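Gamma-hexachlorocyclohexane dehydrochlorinase (Novosphingobium barchaimii LL02, PDB 5KVB) probably catalyses two successive 1,2-anti dehydrochlorinations that convert the pollutant gamma-hexachlorocyclohexane (lindane) into 1,3,4,6-tetrachloro-1,4-cyclohexadiene. Local coordinates at residues A[31-36]-A[77-82]; A[38-43]-A[62-67]; A[101-106]-A[114-119]. All coordinates share one frame; numbering follows the deposited sequence. Where two conformers were deposited one is given.

Contact 1 of 3, residues A[31-36]-A[77-82]; sequences VDKRQE and DFIHYG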
ATOM      1  N   VAL A  31       7.554  13.763  -5.282  1.00  6.86           N
ATOM      2  CA  VAL A  31       6.568  14.844  -5.186  1.00  7.45           C
ATOM      3  C   VAL A  31       6.245  15.195  -3.717  1.00 14.21           C
ATOM      4  O   VAL A  31       6.082  16.372  -3.364  1.00 12.63           O
ATOM      5  CB  VAL A  31       5.274  14.480  -5.957  1.00  8.53           C
ATOM      6  CG1 VAL A  31       4.152  15.464  -5.653  1.00 16.76           C
ATOM      7  CG2 VAL A  31       5.540  14.439  -7.452  1.00 10.71           C
ATOM      8  N   ASP A  32       6.182  14.185  -2.852  1.00  7.59           N
ATOM      9  CA  ASP A  32       5.824  14.399  -1.447  1.00  9.39           C
ATOM     10  C   ASP A  32       6.936  15.030  -0.615  1.00  9.63           C
ATOM     11  O   ASP A  32       6.679  15.907   0.218  1.00 11.33           O
ATOM     12  CB  ASP A  32       5.429  13.078  -0.780  1.00  7.65           C
ATOM     13  CG  ASP A  32       4.083  12.558  -1.243  1.00  8.99           C
ATOM     14  OD1 ASP A  32       3.291  13.348  -1.806  1.00  9.79           O
ATOM     15  OD2 ASP A  32       3.803  11.358  -1.020  1.00  7.29           O
ATOM     16  N   LYS A  33       8.156  14.550  -0.818  1.00  8.58           N
ATOM     17  CA  LYS A  33       9.316  14.997  -0.045  1.00 10.33           C
ATOM     18  C   LYS A  33       9.964  16.205  -0.719  1.00 14.54           C
ATOM     19  O   LYS A  33      10.930  16.770  -0.197  1.00 13.32           O
ATOM     20  CB  LYS A  33      10.340  13.852   0.118  1.00  7.97           C
ATOM     21  CG  LYS A  33      10.043  12.831   1.233  1.00  8.83           C
ATOM     22  CD  LYS A  33       8.676  12.172   1.107  1.00  9.58           C
ATOM     23  CE  LYS A  33       8.518  11.032   2.108  1.00  8.36           C
ATOM     24  NZ  LYS A  33       7.089  10.596   2.171  1.00  7.76           N
ATOM     25  N   ARG A  34       9.428  16.586  -1.881  1.00 12.84           N
ATOM     26  CA  ARG A  34       9.967  17.685  -2.690  1.00 13.48           C
ATOM     27  C   ARG A  34      11.468  17.465  -2.941  1.00 13.94           C
ATOM     28  O   ARG A  34      12.297  18.355  -2.716  1.00 16.68           O
ATOM     29  CB  ARG A  34       9.662  19.040  -2.014  1.00 10.49           C
ATOM     30  CG  ARG A  34       8.174  19.204  -1.716  1.00 15.80           C
ATOM     31  CD  ARG A  34       7.755  20.637  -1.404  1.00 14.98           C
ATOM     32  NE  ARG A  34       6.300  20.710  -1.272  1.00 20.23           N
ATOM     33  CZ  ARG A  34       5.613  21.818  -1.013  1.00 23.40           C
ATOM     34  NH1 ARG A  34       6.242  22.974  -0.852  1.00 26.05           N
ATOM     35  NH2 ARG A  34       4.292  21.767  -0.922  1.00 18.96           N
ATOM     36  N   GLN A  35      11.798  16.256  -3.407  1.00 11.02           N
ATOM     37  CA  GLN A  35      13.150  15.864  -3.800  1.00 10.10           C
ATOM     38  C   GLN A  35      13.309  15.965  -5.313  1.00 14.29           C
ATOM     39  O   GLN A  35      12.898  15.071  -6.061  1.00 12.16           O
ATOM     40  CB  GLN A  35      13.472  14.431  -3.339  1.00 12.92           C
ATOM     41  CG  GLN A  35      13.532  14.262  -1.824  1.00 11.29           C
ATOM     42  CD  GLN A  35      13.588  12.804  -1.374  1.00 14.25           C
ATOM     43  OE1 GLN A  35      13.476  11.876  -2.182  1.00 18.39           O
ATOM     44  NE2 GLN A  35      13.744  12.603  -0.070  1.00 17.51           N
ATOM     45  N   GLU A  36      13.910  17.054  -5.775  1.00 17.89           N
ATOM     46  CA  GLU A  36      13.946  17.312  -7.208  1.00 15.87           C
ATOM     47  C   GLU A  36      14.817  16.309  -7.954  1.00 14.42           C
ATOM     48  O   GLU A  36      14.478  15.918  -9.067  1.00 16.11           O
ATOM     49  CB  GLU A  36      14.404  18.746  -7.478  1.00 16.94           C
ATOM     50  CG  GLU A  36      13.297  19.769  -7.233  1.00 21.35           C
ATOM     51  CD  GLU A  36      13.764  21.196  -7.422  1.00 24.66           C
ATOM     52  OE1 GLU A  36      14.913  21.507  -7.041  1.00 38.50           O
ATOM     53  OE2 GLU A  36      12.984  22.003  -7.971  1.00 21.96           O
ATOM     54  N   ASP A  77       1.514  21.037   2.521  1.00 10.03           N
ATOM     55  CA  ASP A  77       2.155  19.729   2.475  1.00 11.55           C
ATOM     56  C   ASP A  77       1.101  18.687   2.127  1.00  8.98           C
ATOM     57  O   ASP A  77      -0.094  18.948   2.251  1.00  9.85           O
ATOM     58  CB  ASP A  77       2.804  19.389   3.815  1.00 14.54           C
ATOM     59  CG  ASP A  77       1.784  19.092   4.883  1.00 19.24           C
ATOM     60  OD1 ASP A  77       1.274  20.045   5.508  1.00 23.87           O
ATOM     61  OD2 ASP A  77       1.467  17.899   5.078  1.00 25.66           O
ATOM     62  N   PHE A  78       1.554  17.516   1.676  1.00  8.78           N
ATOM     63  CA  PHE A  78       0.668  16.383   1.441  0.50  8.11           C
ATOM     64  C   PHE A  78       1.447  15.076   1.456  1.00  8.99           C
ATOM     65  O   PHE A  78       2.676  15.080   1.464  1.00  9.10           O
ATOM     66  CB  PHE A  78      -0.093  16.536   0.118  0.50  9.19           C
ATOM     67  CG  PHE A  78       0.767  16.942  -1.057  0.50  9.45           C
ATOM     68  CD1 PHE A  78       1.757  16.105  -1.548  0.50 10.37           C
ATOM     69  CD2 PHE A  78       0.567  18.159  -1.682  0.50 16.03           C
ATOM     70  CE1 PHE A  78       2.529  16.479  -2.634  0.50 11.85           C
ATOM     71  CE2 PHE A  78       1.335  18.539  -2.763  0.50 13.97           C
ATOM     72  CZ  PHE A  78       2.320  17.699  -3.238  0.50 15.64           C
ATOM     73  N   ILE A  79       0.712  13.971   1.457  1.00  7.47           N
ATOM     74  CA  ILE A  79       1.309  12.640   1.425  1.00  7.06           C
ATOM     75  C   ILE A  79       0.473  11.780   0.485  1.00  6.42           C
ATOM     76  O   ILE A  79      -0.755  11.822   0.514  1.00  7.75           O
ATOM     77  CB  ILE A  79       1.392  12.022   2.857  1.00  5.09           C
ATOM     78  CG1 ILE A  79       2.000  10.620   2.839  1.00  6.91           C
ATOM     79  CG2 ILE A  79       0.026  11.982   3.540  1.00  7.96           C
ATOM     80  CD1 ILE A  79       3.440  10.537   2.314  1.00  7.24           C
ATOM     81  N   HIS A  80       1.153  11.025  -0.383  1.00  6.20           N
ATOM     82  CA  HIS A  80       0.497  10.114  -1.328  1.00  7.88           C
ATOM     83  C   HIS A  80       0.838   8.678  -0.996  1.00  7.00           C
ATOM     84  O   HIS A  80       2.006   8.290  -1.062  1.00 10.17           O
ATOM     85  CB  HIS A  80       0.940  10.382  -2.774  1.00  8.82           C
ATOM     86  CG  HIS A  80       0.450  11.675  -3.348  1.00  9.46           C
ATOM     87  ND1 HIS A  80       0.981  12.897  -2.993  1.00 13.20           N
ATOM     88  CD2 HIS A  80      -0.490  11.929  -4.291  1.00 11.76           C
ATOM     89  CE1 HIS A  80       0.368  13.853  -3.673  1.00 13.56           C
ATOM     90  NE2 HIS A  80      -0.524  13.290  -4.472  1.00 11.55           N
ATOM     91  N   TYR A  81      -0.181   7.898  -0.673  1.00  4.71           N
ATOM     92  CA  TYR A  81      -0.030   6.472  -0.401  1.00  6.14           C
ATOM     93  C   TYR A  81      -0.398   5.656  -1.646  1.00  6.86           C
ATOM     94  O   TYR A  81      -1.566   5.612  -2.040  1.00  9.46           O
ATOM     95  CB  TYR A  81      -0.907   6.055   0.789  1.00  9.27           C
ATOM     96  CG  TYR A  81      -0.600   6.782   2.091  1.00  6.32           C
ATOM     97  CD1 TYR A  81       0.514   6.444   2.850  1.00  7.34           C
ATOM     98  CD2 TYR A  81      -1.436   7.790   2.563  1.00  7.46           C
ATOM     99  CE1 TYR A  81       0.806   7.101   4.047  1.00  7.71           C
ATOM    100  CE2 TYR A  81      -1.154   8.453   3.748  1.00  9.42           C
ATOM    101  CZ  TYR A  81      -0.039   8.101   4.488  1.00  9.58           C
ATOM    102  OH  TYR A  81       0.252   8.742   5.675  1.00  9.75           O
ATOM    103  N   GLY A  82       0.595   5.009  -2.258  1.00  6.14           N
ATOM    104  CA  GLY A  82       0.352   4.224  -3.466  1.00  6.21           C
ATOM    105  C   GLY A  82       0.097   2.766  -3.141  1.00  8.52           C
ATOM    106  O   GLY A  82       0.845   2.156  -2.368  1.00  9.60           O
TER
HETATM  107  O   HOH W   1       4.914  15.112   3.053  1.00 15.99           O
HETATM  108  O   HOH W   2       4.570  17.741   1.120  1.00 16.30           O
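Asp32, close to the C-terminal end of helix 10-33, and His80, on strand 75-89, form a His-carboxylate pair where helix and curved sheet of the NTF2/SnoaL-like fold meet. Both are probably active-site residues, with His80 as the likely proton acceptor. Two hydrogen bonds join them. ND1 of His80 donates to OD1 of Asp32 over 2.6 Å, reaching the syn lone pair of that oxygen, and the imidazole and carboxylate planes are only 22° apart. The backbone N of His80 donates to OD2 of Asp32 over 2.7 Å, also from the syn side but well out of the carboxylate plane. One residue thus holds both carboxylate oxygens and limits the rotation of the group. The His80 side chain has CG anti to its carbonyl carbon (chi1 -69°), which folds the ring back beside the backbone N and lets both donors face the same acid.

Water adds a second link: one molecule accepts from Phe78 N at 3.1 Å and lies 2.9 Å from Asp32 O, tying the end of the helix to the strand.

Apolar contact is made by CG1 of Val31, which meets the ring edge at CE1 of Phe78, 3.6 Å away; Phe78 has two deposited conformers, and this distance holds for one, so it is less certain.

Aliphatic packing runs beside charged ends where Lys33 lies alongside Ile79, pointing the same way, before its ammonium group makes a salt bridge with Asp100 of the second subunit. The CD1 methyl of Ile79 sits 3.7 Å from Lys33 NZ and 3.5 Å from Asp32 OD2.

Contact 2 of 3, residues A[38-43]-A[62-67]; sequences RLASIW and GALDLV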
ATOM      1  N   ARG A  38      15.398  13.030  -7.180  1.00 11.59           N
ATOM      2  CA  ARG A  38      14.677  11.770  -7.308  1.00 11.40           C
ATOM      3  C   ARG A  38      13.582  11.894  -8.366  1.00 10.32           C
ATOM      4  O   ARG A  38      13.441  11.020  -9.222  1.00 10.46           O
ATOM      5  CB  ARG A  38      14.073  11.341  -5.962  1.00  9.77           C
ATOM      6  CG  ARG A  38      13.282  10.025  -6.039  1.00  9.87           C
ATOM      7  CD  ARG A  38      12.588   9.647  -4.715  1.00  9.25           C
ATOM      8  NE  ARG A  38      13.521   9.567  -3.588  1.00 14.52           N
ATOM      9  CZ  ARG A  38      14.130   8.459  -3.186  1.00 11.06           C
ATOM     10  NH1 ARG A  38      13.914   7.301  -3.795  1.00 16.08           N
ATOM     11  NH2 ARG A  38      14.960   8.500  -2.147  1.00 23.63           N
ATOM     12  N   LEU A  39      12.821  12.978  -8.316  1.00 10.62           N
ATOM     13  CA  LEU A  39      11.712  13.166  -9.242  1.00  8.50           C
ATOM     14  C   LEU A  39      12.169  13.319 -10.697  1.00 12.44           C
ATOM     15  O   LEU A  39      11.508  12.820 -11.611  1.00 11.97           O
ATOM     16  CB  LEU A  39      10.876  14.387  -8.825  1.00 10.64           C
ATOM     17  CG  LEU A  39       9.613  14.714  -9.629  1.00  9.88           C
ATOM     18  CD1 LEU A  39       8.630  13.532  -9.719  1.00 10.53           C
ATOM     19  CD2 LEU A  39       8.924  15.923  -9.027  1.00 13.21           C
ATOM     20  N   ALA A  40      13.294  13.998 -10.912  1.00 11.51           N
ATOM     21  CA  ALA A  40      13.788  14.210 -12.273  1.00 11.88           C
ATOM     22  C   ALA A  40      14.332  12.929 -12.907  1.00 11.22           C
ATOM     23  O   ALA A  40      14.274  12.765 -14.125  1.00 11.99           O
ATOM     24  CB  ALA A  40      14.867  15.296 -12.282  1.00 14.32           C
ATOM     25  N   SER A  41      14.839  12.022 -12.075  1.00  9.50           N
ATOM     26  CA  SER A  41      15.575  10.843 -12.520  1.00  8.56           C
ATOM     27  C   SER A  41      14.734   9.787 -13.247  1.00  8.53           C
ATOM     28  O   SER A  41      15.288   8.934 -13.938  1.00 11.09           O
ATOM     29  CB  SER A  41      16.261  10.163 -11.320  1.00 12.11           C
ATOM     30  OG  SER A  41      15.308   9.602 -10.430  1.00 15.83           O
ATOM     31  N   ILE A  42      13.417   9.843 -13.091  1.00  9.05           N
ATOM     32  CA  ILE A  42      12.544   8.741 -13.504  1.00  7.57           C
ATOM     33  C   ILE A  42      11.898   8.899 -14.887  1.00  4.76           C
ATOM     34  O   ILE A  42      11.151   8.009 -15.314  1.00  5.78           O
ATOM     35  CB  ILE A  42      11.402   8.532 -12.473  1.00  7.67           C
ATOM     36  CG1 ILE A  42      10.446   9.730 -12.491  1.00  7.37           C
ATOM     37  CG2 ILE A  42      11.960   8.304 -11.063  1.00 10.00           C
ATOM     38  CD1 ILE A  42       9.370   9.724 -11.381  1.00 11.31           C
ATOM     39  N   TRP A  43      12.185  10.004 -15.588  1.00  7.13           N
ATOM     40  CA  TRP A  43      11.505  10.349 -16.852  1.00  6.81           C
ATOM     41  C   TRP A  43      12.415  10.327 -18.075  1.00  5.81           C
ATOM     42  O   TRP A  43      13.493  10.927 -18.053  1.00  8.44           O
ATOM     43  CB  TRP A  43      10.901  11.761 -16.787  1.00  6.95           C
ATOM     44  CG  TRP A  43      10.062  12.070 -15.585  1.00  6.31           C
ATOM     45  CD1 TRP A  43      10.489  12.650 -14.424  1.00  8.02           C
ATOM     46  CD2 TRP A  43       8.666  11.811 -15.418  1.00  6.08           C
ATOM     47  NE1 TRP A  43       9.440  12.777 -13.545  1.00  9.11           N
ATOM     48  CE2 TRP A  43       8.311  12.256 -14.125  1.00  7.79           C
ATOM     49  CE3 TRP A  43       7.683  11.239 -16.230  1.00  6.51           C
ATOM     50  CZ2 TRP A  43       7.003  12.162 -13.629  1.00 10.14           C
ATOM     51  CZ3 TRP A  43       6.384  11.143 -15.740  1.00  7.46           C
ATOM     52  CH2 TRP A  43       6.056  11.609 -14.452  1.00  7.69           C
ATOM     53  N   GLY A  62       9.832  19.344 -17.369  1.00  9.60           N
ATOM     54  CA  GLY A  62       8.398  19.557 -17.333  1.00  9.36           C
ATOM     55  C   GLY A  62       7.767  19.112 -16.022  1.00 11.31           C
ATOM     56  O   GLY A  62       6.886  19.795 -15.473  1.00 10.01           O
ATOM     57  N   ALA A  63       8.204  17.957 -15.529  1.00 10.18           N
ATOM     58  CA  ALA A  63       7.757  17.449 -14.232  1.00 11.16           C
ATOM     59  C   ALA A  63       8.072  18.447 -13.118  1.00 12.80           C
ATOM     60  O   ALA A  63       7.218  18.737 -12.273  1.00 11.68           O
ATOM     61  CB  ALA A  63       8.412  16.082 -13.941  1.00  8.92           C
ATOM     62  N   LEU A  64       9.286  18.990 -13.124  1.00  9.58           N
ATOM     63  CA  LEU A  64       9.661  19.966 -12.098  1.00 12.38           C
ATOM     64  C   LEU A  64       8.911  21.292 -12.265  1.00 14.84           C
ATOM     65  O   LEU A  64       8.580  21.954 -11.275  1.00 13.63           O
ATOM     66  CB  LEU A  64      11.174  20.191 -12.113  1.00 11.07           C
ATOM     67  CG  LEU A  64      11.985  18.975 -11.653  1.00 13.33           C
ATOM     68  CD1 LEU A  64      13.473  19.300 -11.606  1.00 19.13           C
ATOM     69  CD2 LEU A  64      11.503  18.478 -10.297  1.00 19.79           C
ATOM     70  N   ASP A  65       8.625  21.678 -13.503  1.00 13.36           N
ATOM     71  CA  ASP A  65       7.825  22.874 -13.755  1.00 15.45           C
ATOM     72  C   ASP A  65       6.418  22.730 -13.170  1.00 15.19           C
ATOM     73  O   ASP A  65       5.901  23.635 -12.510  1.00 14.74           O
ATOM     74  CB  ASP A  65       7.744  23.145 -15.256  1.00 14.50           C
ATOM     75  CG  ASP A  65       7.128  24.491 -15.573  1.00 30.67           C
ATOM     76  OD1 ASP A  65       7.489  25.484 -14.901  1.00 26.77           O
ATOM     77  OD2 ASP A  65       6.286  24.555 -16.492  1.00 35.22           O
ATOM     78  N   LEU A  66       5.801  21.581 -13.407  1.00 12.95           N
ATOM     79  CA  LEU A  66       4.466  21.304 -12.895  1.00 12.60           C
ATOM     80  C   LEU A  66       4.410  21.370 -11.374  1.00 14.67           C
ATOM     81  O   LEU A  66       3.513  21.999 -10.813  1.00 14.44           O
ATOM     82  CB  LEU A  66       3.988  19.923 -13.370  1.00 11.55           C
ATOM     83  CG  LEU A  66       2.670  19.417 -12.765  1.00 13.22           C
ATOM     84  CD1 LEU A  66       1.512  20.356 -13.124  1.00 14.32           C
ATOM     85  CD2 LEU A  66       2.385  17.988 -13.216  1.00 15.49           C
ATOM     86  N   VAL A  67       5.346  20.719 -10.691  1.00 11.31           N
ATOM     87  CA  VAL A  67       5.248  20.702  -9.237  1.00 12.48           C
ATOM     88  C   VAL A  67       5.681  22.046  -8.628  1.00 15.93           C
ATOM     89  O   VAL A  67       5.024  22.538  -7.712  1.00 14.94           O
ATOM     90  CB  VAL A  67       6.042  19.530  -8.613  1.00 14.08           C
ATOM     91  CG1 VAL A  67       5.386  18.210  -8.987  1.00 15.30           C
ATOM     92  CG2 VAL A  67       7.493  19.538  -9.050  1.00 14.16           C
TER
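Leu39, on the short helix 36-40, pushes its CD2 methyl between Leu64 and Val67, neighbours one turn apart on helix 59-71, in a small apolar interface of the SnoaL-like domain. The methyl lies 3.8 Å from CD2 of Leu64 and 3.9 Å from CG2 of Val67, so it is shared almost evenly by the two. The approaches differ, however: Leu39 and Val67 meet tip to tip, whereas Leu39 and Leu64 slide past each other in opposite directions. Leu39 extends toward the second helix because its CG is anti to the backbone N (chi1 -177°). Leu64 begins to one side, and its branched end comes back toward helix 36-40, where its CD1 also approaches CB of Ala40 at 4.3 Å.

The second bump is the methyl of Ala63. It stands 3.5 Å from NE1 and 3.8 Å from CE2 of Trp43, above the indole plane and displaced toward the rim of the pyrrole part. A short side chain here lets the helix backbone come near the broad ring. CG1 of Ile42 lies on the opposite side of the same ring, while CD1 of Leu39 reaches its edge in the plane, so the indole is wedged among three aliphatic groups. The type I turn from Ala40 to Trp43 delivers the ring to this position, and a hydrogen bond from Ser41 OG to Arg38 O fastens the chain where that turn begins. Beyond the two segments, Trp49 of strand 47-51 touches Trp43, Ala63 and Val67.

All the contacts across the interface are between carbon groups or a methyl and the indole, which implies that complementarity of shape, rather than directed polar bonds, holds helix 36-40 and the turn after it against helix 59-71.

Contact 3 of 3, residues A[101-106]-A[114-119]; sequences VLCLGN and ILIAAV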
ATOM      1  N   VAL A 101      -4.140   5.538  -5.638  1.00  5.67           N
ATOM      2  CA  VAL A 101      -3.403   6.424  -4.741  1.00  7.26           C
ATOM      3  C   VAL A 101      -4.342   7.167  -3.793  1.00  8.30           C
ATOM      4  O   VAL A 101      -5.359   7.734  -4.221  1.00  8.75           O
ATOM      5  CB  VAL A 101      -2.552   7.443  -5.554  1.00  8.27           C
ATOM      6  CG1 VAL A 101      -1.757   8.378  -4.626  1.00 10.39           C
ATOM      7  CG2 VAL A 101      -1.624   6.709  -6.528  1.00  7.67           C
ATOM      8  N   LEU A 102      -4.012   7.134  -2.503  1.00  7.02           N
ATOM      9  CA  LEU A 102      -4.748   7.882  -1.478  1.00  6.19           C
ATOM     10  C   LEU A 102      -3.885   9.060  -1.048  1.00  8.11           C
ATOM     11  O   LEU A 102      -2.748   8.874  -0.606  1.00  7.82           O
ATOM     12  CB  LEU A 102      -5.093   6.982  -0.283  1.00  6.16           C
ATOM     13  CG  LEU A 102      -5.739   7.677   0.924  1.00  8.39           C
ATOM     14  CD1 LEU A 102      -7.102   8.276   0.563  1.00  9.10           C
ATOM     15  CD2 LEU A 102      -5.858   6.672   2.080  1.00  9.20           C
ATOM     16  N   CYS A 103      -4.400  10.277  -1.193  1.00  7.82           N
ATOM     17  CA  CYS A 103      -3.631  11.463  -0.837  1.00  7.57           C
ATOM     18  C   CYS A 103      -4.316  12.228   0.284  1.00  6.22           C
ATOM     19  O   CYS A 103      -5.529  12.463   0.232  1.00 10.62           O
ATOM     20  CB  CYS A 103      -3.437  12.375  -2.059  1.00  8.86           C
ATOM     21  SG  CYS A 103      -2.623  13.982  -1.690  1.00 11.90           S
ATOM     22  N   LEU A 104      -3.536  12.582   1.302  1.00  5.42           N
ATOM     23  CA  LEU A 104      -4.013  13.446   2.385  1.00  6.66           C
ATOM     24  C   LEU A 104      -3.197  14.721   2.359  1.00  8.17           C
ATOM     25  O   LEU A 104      -1.977  14.659   2.222  1.00  8.43           O
ATOM     26  CB  LEU A 104      -3.861  12.769   3.747  1.00  7.34           C
ATOM     27  CG  LEU A 104      -4.492  11.381   3.876  1.00  6.87           C
ATOM     28  CD1 LEU A 104      -4.215  10.803   5.265  1.00  9.98           C
ATOM     29  CD2 LEU A 104      -5.994  11.421   3.572  1.00 10.53           C
ATOM     30  N   GLY A 105      -3.837  15.877   2.500  1.00  9.05           N
ATOM     31  CA  GLY A 105      -3.065  17.098   2.421  1.00  9.27           C
ATOM     32  C   GLY A 105      -3.706  18.325   3.018  1.00  9.08           C
ATOM     33  O   GLY A 105      -4.891  18.340   3.347  1.00  9.30           O
ATOM     34  N   ASN A 106      -2.877  19.353   3.142  1.00  9.41           N
ATOM     35  CA  ASN A 106      -3.265  20.646   3.689  1.00  8.93           C
ATOM     36  C   ASN A 106      -3.198  21.696   2.582  1.00  9.67           C
ATOM     37  O   ASN A 106      -2.108  22.124   2.193  1.00 11.10           O
ATOM     38  CB  ASN A 106      -2.351  21.013   4.860  1.00 10.38           C
ATOM     39  CG  ASN A 106      -2.520  20.082   6.050  1.00 14.21           C
ATOM     40  OD1 ASN A 106      -3.637  19.708   6.400  1.00 16.85           O
ATOM     41  ND2 ASN A 106      -1.407  19.692   6.666  1.00 14.18           N
ATOM     42  N   ILE A 114      -7.755  18.026   2.884  1.00  8.29           N
ATOM     43  CA  ILE A 114      -8.396  17.372   1.743  1.00  9.57           C
ATOM     44  C   ILE A 114      -8.024  15.890   1.690  1.00  7.09           C
ATOM     45  O   ILE A 114      -6.872  15.532   1.958  1.00  8.87           O
ATOM     46  CB  ILE A 114      -7.962  18.013   0.399  1.00  9.41           C
ATOM     47  CG1 ILE A 114      -8.159  19.535   0.412  1.00 13.92           C
ATOM     48  CG2 ILE A 114      -8.691  17.365  -0.790  1.00 12.43           C
ATOM     49  CD1 ILE A 114      -9.600  19.967   0.406  1.00 16.97           C
ATOM     50  N   LEU A 115      -8.993  15.042   1.362  1.00  8.81           N
ATOM     51  CA  LEU A 115      -8.716  13.649   1.008  1.00  7.40           C
ATOM     52  C   LEU A 115      -8.970  13.464  -0.476  1.00 10.34           C
ATOM     53  O   LEU A 115     -10.053  13.793  -0.981  1.00 10.23           O
ATOM     54  CB  LEU A 115      -9.592  12.689   1.823  1.00  8.50           C
ATOM     55  CG  LEU A 115      -9.378  11.178   1.647  1.00  8.63           C
ATOM     56  CD1 LEU A 115      -9.701  10.432   2.936  1.00  8.95           C
ATOM     57  CD2 LEU A 115     -10.204  10.608   0.501  1.00 10.03           C
ATOM     58  N   ILE A 116      -7.975  12.920  -1.171  1.00  7.94           N
ATOM     59  CA  ILE A 116      -8.070  12.654  -2.602  1.00  8.39           C
ATOM     60  C   ILE A 116      -7.913  11.153  -2.854  1.00  8.31           C
ATOM     61  O   ILE A 116      -6.999  10.513  -2.307  1.00 10.30           O
ATOM     62  CB  ILE A 116      -6.992  13.430  -3.395  1.00 10.21           C
ATOM     63  CG1 ILE A 116      -7.212  14.943  -3.288  1.00 13.42           C
ATOM     64  CG2 ILE A 116      -6.985  13.025  -4.864  1.00 12.54           C
ATOM     65  CD1 ILE A 116      -6.034  15.771  -3.794  1.00 13.98           C
ATOM     66  N   ALA A 117      -8.828  10.586  -3.631  1.00  6.89           N
ATOM     67  CA  ALA A 117      -8.657   9.237  -4.155  1.00  6.24           C
ATOM     68  C   ALA A 117      -8.407   9.346  -5.646  1.00  7.28           C
ATOM     69  O   ALA A 117      -9.256   9.854  -6.384  1.00  8.79           O
ATOM     70  CB  ALA A 117      -9.895   8.378  -3.868  1.00  7.68           C
ATOM     71  N   ALA A 118      -7.245   8.871  -6.099  1.00  7.34           N
ATOM     72  CA  ALA A 118      -6.856   9.010  -7.499  1.00  7.56           C
ATOM     73  C   ALA A 118      -6.468   7.683  -8.123  1.00  6.12           C
ATOM     74  O   ALA A 118      -6.068   6.742  -7.419  1.00  7.38           O
ATOM     75  CB  ALA A 118      -5.711   9.993  -7.630  1.00  8.57           C
ATOM     76  N   VAL A 119      -6.592   7.620  -9.444  1.00  7.13           N
ATOM     77  CA  VAL A 119      -6.055   6.513 -10.214  1.00  7.37           C
ATOM     78  C   VAL A 119      -4.931   7.038 -11.092  1.00  8.22           C
ATOM     79  O   VAL A 119      -5.108   8.019 -11.813  1.00  7.48           O
ATOM     80  CB  VAL A 119      -7.141   5.842 -11.070  1.00  9.05           C
ATOM     81  CG1 VAL A 119      -6.522   4.889 -12.084  1.00 15.55           C
ATOM     82  CG2 VAL A 119      -8.135   5.106 -10.168  1.00  9.57           C
TER
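Leu102 and Leu104 both touch Leu115 on one face of an antiparallel beta hairpin formed by strands 94-107 and 113-127. CG of Leu115 lies 3.8 Å from CD1 of Leu102, which crosses it at a slant, and CD1 of Leu115 lies 3.9 Å from CD2 of Leu104, which runs alongside and points the same way. With its CG anti to the backbone N (chi1 -176°), Leu115 carries its branch point to both partners at once. An alanine at this position is likely to open a gap beside Leu102 and Leu104 and leave their CD methyls without a common partner across the hairpin. On the other face Cys103 faces Ile116, their CB atoms 3.9 Å apart.

Behind these side chains, six backbone hydrogen bonds set the register. The Cys103-Ile116 pair is joined both ways, by Cys103 N to Ile116 O at 2.8 Å and Ile116 N to Cys103 O at 2.9 Å. Val101 is paired likewise with Ala118 by nearly straight bonds, and Gly105 with Ile114, where the bond from Gly105 N to Ile114 O stretches to 3.1 Å and bends to 150°. In the non-hydrogen-bonded pairs between them, CA-H groups point at carbonyl oxygens, as at Leu115 CA and Cys103 O, 3.5 Å apart.

Further out, the face with Leu102, Leu104, Leu115 and Ala117 is covered by other subunits of the trimer: Leu102 meets Leu102 of the second subunit, and Leu115 meets Leu104 of the third. The face with Val101 and Cys103 packs on His80, whose partner Asp32 belongs to helix 10-33. Within the sheet the hairpin lies between strand 75-89, next to 94-107, and strand 130-145, next to 113-127.

In the fold
Strand 75-89 connects contact 1 to contact 3: probable hydrogen bonds join Tyr81 N to Leu102 O at 2.7 Å and Ile79 N to Leu104 O at 2.9 Å. The likely catalytic His80 also packs on the hairpin, its NE2 3.6 Å from Cys103 SG. Contact 2, nested in the chain loop that contact 1 closes, lies behind Val31, a second layer from the probable active-site pair. Val31 CG2 packs on Leu39 CD1 at 3.9 Å, and the side chain of Val67 is about 9 Å from those of Asp32 and His80. Contacts 2 and 3, their centres 20 Å apart, do not touch; contact 1 lies against both.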